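Long-range contact in non-toxic crystal protein (Bacillus thuringiensis, PDB 2D42), which shows no known toxicity but closely resembles beta-pore-forming toxins in structure, as a member of the aerolysin and epsilon-toxin family: residues N33-D46 against K165-G177. Sequence-based numbering, arbitrary orientation.
Sequences NPIRIAGLDARIPD and KMTVLECVVSGNG
An antiparallel beta pairing, broken by a beta bulge, joins strand 36-43 to residues 165-174 of the long strand 150-185. Hydrogen-bonded pairs R36-S174 and A38-V172 are followed, past the bulge, by D41-E170 and R43-V168; V172 N reaches A38 O at 2.6 Å, almost straight at 177°. Between A38 and D41 the register slips by one residue, and G39, at positive phi, turns the corner. L40 then lays CD1 against C171 CB (3.5 Å), on the side where A42 CB meets L169 CD2 and I37 CG2 meets C171 SG. On the other face R43 and V168 lie side by side. Extended from CG to NE, R43 brings NH2 to E170 OE1 at 2.6 Å, a salt bridge with the guanidinium and carboxylate planes 70° apart; NE adds a weak bond to the same oxygen. V168 CG1 sits over one guanidinium face, toward its rim, 3.6 Å from R43 NH2. Past the end of strand 36-43, a bend at chi2 (-71°) swings K165 NZ to D46 O (2.8 Å), with D46 OD2 in a longer salt bridge at 3.5 Å and I48 O a further acceptor; a water links D46 N to M166 O. Strand 219-244 bonds the other edge of 165-174, and Y103 packs on L40 and A42. Long antiparallel strand pairs of this kind build the elongated, twisted sheets of the aerolysin-type beta-pore-forming toxin fold.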
# COMPACT_ATOMS: atom_id res chain seq x y z
N ASN A 33 -21.87 -7.73 -16.55
CA ASN A 33 -20.75 -8.51 -16.03
C ASN A 33 -19.53 -7.75 -16.55
O ASN A 33 -18.80 -8.24 -17.41
CB ASN A 33 -20.75 -9.94 -16.57
CG ASN A 33 -19.78 -10.85 -15.82
OD1 ASN A 33 -19.36 -11.89 -16.33
ND2 ASN A 33 -19.44 -10.46 -14.60
N PRO A 34 -19.31 -6.55 -16.03
CA PRO A 34 -18.19 -5.70 -16.45
C PRO A 34 -16.79 -6.23 -16.26
O PRO A 34 -16.53 -7.07 -15.39
CB PRO A 34 -18.43 -4.42 -15.67
CG PRO A 34 -19.02 -4.93 -14.39
CD PRO A 34 -20.01 -5.96 -14.87
N ILE A 35 -15.89 -5.75 -17.11
CA ILE A 35 -14.48 -6.11 -17.02
C ILE A 35 -14.14 -5.54 -15.65
O ILE A 35 -14.39 -4.38 -15.39
CB ILE A 35 -13.65 -5.36 -18.08
CG1 ILE A 35 -14.01 -5.88 -19.47
CG2 ILE A 35 -12.16 -5.53 -17.79
CD1 ILE A 35 -13.45 -5.05 -20.59
N ARG A 36 -13.59 -6.36 -14.76
CA ARG A 36 -13.28 -5.83 -13.45
C ARG A 36 -11.96 -6.30 -12.86
O ARG A 36 -11.37 -7.28 -13.29
CB ARG A 36 -14.41 -6.15 -12.47
CG ARG A 36 -14.42 -7.58 -11.96
CD ARG A 36 -15.34 -7.73 -10.74
NE ARG A 36 -16.72 -7.38 -11.04
CZ ARG A 36 -17.35 -6.29 -10.59
NH1 ARG A 36 -16.73 -5.42 -9.80
NH2 ARG A 36 -18.61 -6.07 -10.94
N ILE A 37 -11.53 -5.56 -11.85
CA ILE A 37 -10.31 -5.81 -11.12
C ILE A 37 -10.77 -6.07 -9.70
O ILE A 37 -11.51 -5.27 -9.13
CB ILE A 37 -9.38 -4.58 -11.16
CG1 ILE A 37 -8.68 -4.52 -12.52
CG2 ILE A 37 -8.38 -4.61 -10.00
CD1 ILE A 37 -7.97 -3.20 -12.80
N ALA A 38 -10.35 -7.20 -9.13
CA ALA A 38 -10.73 -7.57 -7.78
C ALA A 38 -9.61 -8.26 -7.02
O ALA A 38 -8.61 -8.68 -7.60
CB ALA A 38 -11.95 -8.50 -7.83
N GLY A 39 -9.80 -8.40 -5.71
CA GLY A 39 -8.81 -9.07 -4.88
C GLY A 39 -7.46 -8.39 -4.89
O GLY A 39 -6.43 -9.05 -4.97
N LEU A 40 -7.47 -7.07 -4.85
CA LEU A 40 -6.23 -6.29 -4.84
C LEU A 40 -5.29 -6.73 -3.70
O LEU A 40 -5.69 -6.79 -2.54
CB LEU A 40 -6.56 -4.82 -4.66
CG LEU A 40 -6.24 -3.80 -5.75
CD1 LEU A 40 -6.06 -4.45 -7.10
CD2 LEU A 40 -7.37 -2.79 -5.75
N ASP A 41 -4.04 -7.03 -4.04
CA ASP A 41 -3.08 -7.43 -3.03
C ASP A 41 -1.69 -6.86 -3.33
O ASP A 41 -1.31 -6.71 -4.49
CB ASP A 41 -3.00 -8.96 -2.93
CG ASP A 41 -2.53 -9.44 -1.56
OD1 ASP A 41 -2.19 -8.59 -0.70
OD2 ASP A 41 -2.49 -10.66 -1.34
N ALA A 42 -0.96 -6.53 -2.28
CA ALA A 42 0.38 -5.98 -2.42
C ALA A 42 1.28 -6.57 -1.36
O ALA A 42 1.11 -6.28 -0.17
CB ALA A 42 0.34 -4.47 -2.29
N ARG A 43 2.22 -7.40 -1.77
CA ARG A 43 3.13 -8.01 -0.82
C ARG A 43 4.56 -7.53 -1.03
O ARG A 43 4.90 -7.01 -2.10
CB ARG A 43 3.04 -9.54 -0.89
CG ARG A 43 3.19 -10.15 -2.27
CD ARG A 43 2.69 -11.60 -2.25
NE ARG A 43 2.71 -12.22 -3.57
CZ ARG A 43 3.82 -12.54 -4.24
NH1 ARG A 43 5.01 -12.31 -3.71
NH2 ARG A 43 3.73 -13.08 -5.45
N ILE A 44 5.37 -7.70 0.00
CA ILE A 44 6.77 -7.29 -0.01
C ILE A 44 7.64 -8.54 0.06
O ILE A 44 7.78 -9.15 1.12
CB ILE A 44 7.04 -6.36 1.19
CG1 ILE A 44 6.11 -5.14 1.08
CG2 ILE A 44 8.52 -5.96 1.26
CD1 ILE A 44 6.13 -4.25 2.29
N PRO A 45 8.22 -8.94 -1.07
CA PRO A 45 9.06 -10.14 -1.06
C PRO A 45 10.25 -10.13 -0.09
O PRO A 45 10.68 -11.19 0.36
CB PRO A 45 9.47 -10.29 -2.53
CG PRO A 45 9.40 -8.89 -3.06
CD PRO A 45 8.16 -8.34 -2.41
N ASP A 46 10.79 -8.96 0.23
CA ASP A 46 11.91 -8.87 1.18
C ASP A 46 11.48 -8.00 2.35
O ASP A 46 11.71 -6.79 2.35
CB ASP A 46 13.16 -8.28 0.51
CG ASP A 46 14.36 -8.23 1.44
OD1 ASP A 46 14.24 -8.71 2.59
OD2 ASP A 46 15.42 -7.72 1.03
N LYS A 165 10.86 -0.37 -0.06
CA LYS A 165 10.78 -1.72 -0.60
C LYS A 165 10.02 -1.86 -1.91
O LYS A 165 9.14 -1.06 -2.24
CB LYS A 165 10.10 -2.64 0.42
CG LYS A 165 10.87 -2.87 1.70
CD LYS A 165 12.10 -3.72 1.46
CE LYS A 165 12.83 -3.96 2.77
NZ LYS A 165 13.86 -5.01 2.60
N MET A 166 10.38 -2.90 -2.64
CA MET A 166 9.73 -3.22 -3.90
C MET A 166 8.47 -4.00 -3.50
O MET A 166 8.46 -4.70 -2.48
CB MET A 166 10.66 -4.07 -4.76
CG MET A 166 10.03 -4.68 -6.01
SD MET A 166 9.39 -6.35 -5.67
CE MET A 166 10.93 -7.31 -5.70
N THR A 167 7.41 -3.86 -4.27
CA THR A 167 6.20 -4.60 -3.95
C THR A 167 5.77 -5.43 -5.15
O THR A 167 6.07 -5.08 -6.29
CB THR A 167 5.03 -3.66 -3.60
OG1 THR A 167 4.77 -2.80 -4.72
CG2 THR A 167 5.35 -2.82 -2.35
N VAL A 168 5.08 -6.53 -4.88
CA VAL A 168 4.56 -7.38 -5.93
C VAL A 168 3.07 -7.08 -5.87
O VAL A 168 2.44 -7.27 -4.83
CB VAL A 168 4.84 -8.88 -5.66
CG1 VAL A 168 4.09 -9.74 -6.68
CG2 VAL A 168 6.35 -9.15 -5.76
N LEU A 169 2.51 -6.58 -6.96
CA LEU A 169 1.09 -6.23 -6.95
C LEU A 169 0.30 -7.33 -7.63
O LEU A 169 0.68 -7.81 -8.69
CB LEU A 169 0.88 -4.89 -7.66
CG LEU A 169 1.75 -3.75 -7.09
CD1 LEU A 169 1.52 -2.48 -7.91
CD2 LEU A 169 1.41 -3.52 -5.61
N GLU A 170 -0.80 -7.72 -7.01
CA GLU A 170 -1.64 -8.79 -7.55
C GLU A 170 -3.12 -8.46 -7.51
O GLU A 170 -3.55 -7.64 -6.71
CB GLU A 170 -1.39 -10.08 -6.76
CG GLU A 170 -0.01 -10.67 -6.96
CD GLU A 170 0.30 -11.80 -6.00
OE1 GLU A 170 1.32 -12.49 -6.20
OE2 GLU A 170 -0.47 -12.00 -5.04
N CYS A 171 -3.88 -9.09 -8.39
CA CYS A 171 -5.32 -8.91 -8.44
C CYS A 171 -5.91 -9.90 -9.43
O CYS A 171 -5.19 -10.52 -10.21
CB CYS A 171 -5.69 -7.47 -8.84
SG CYS A 171 -5.29 -6.95 -10.54
N VAL A 172 -7.23 -10.07 -9.37
CA VAL A 172 -7.92 -10.97 -10.27
C VAL A 172 -8.64 -10.11 -11.31
O VAL A 172 -9.27 -9.10 -10.98
CB VAL A 172 -8.97 -11.83 -9.53
CG1 VAL A 172 -9.76 -12.67 -10.52
CG2 VAL A 172 -8.27 -12.72 -8.50
N VAL A 173 -8.54 -10.52 -12.57
CA VAL A 173 -9.19 -9.80 -13.66
C VAL A 173 -10.20 -10.74 -14.29
O VAL A 173 -9.87 -11.89 -14.61
CB VAL A 173 -8.15 -9.34 -14.70
CG1 VAL A 173 -8.84 -8.85 -15.96
CG2 VAL A 173 -7.29 -8.24 -14.09
N SER A 174 -11.42 -10.26 -14.46
CA SER A 174 -12.49 -11.08 -15.04
C SER A 174 -13.60 -10.19 -15.61
O SER A 174 -13.51 -8.97 -15.56
CB SER A 174 -13.07 -12.01 -13.97
OG SER A 174 -13.56 -11.25 -12.88
N GLY A 175 -14.65 -10.82 -16.13
CA GLY A 175 -15.75 -10.05 -16.69
C GLY A 175 -15.83 -10.18 -18.20
O GLY A 175 -15.02 -10.88 -18.81
N ASN A 176 -16.79 -9.48 -18.79
CA ASN A 176 -17.01 -9.54 -20.23
C ASN A 176 -16.90 -8.20 -20.92
O ASN A 176 -17.14 -7.14 -20.33
CB ASN A 176 -18.42 -10.09 -20.53
CG ASN A 176 -18.61 -11.51 -20.06
OD1 ASN A 176 -19.47 -11.77 -19.21
ND2 ASN A 176 -17.83 -12.43 -20.60
N GLY A 177 -16.55 -8.26 -22.20
CA GLY A 177 -16.45 -7.08 -23.02
C GLY A 177 -17.48 -7.26 -24.13
O GLY A 177 -17.97 -8.37 -24.34
O HOH W 1 10.54 -6.50 -1.24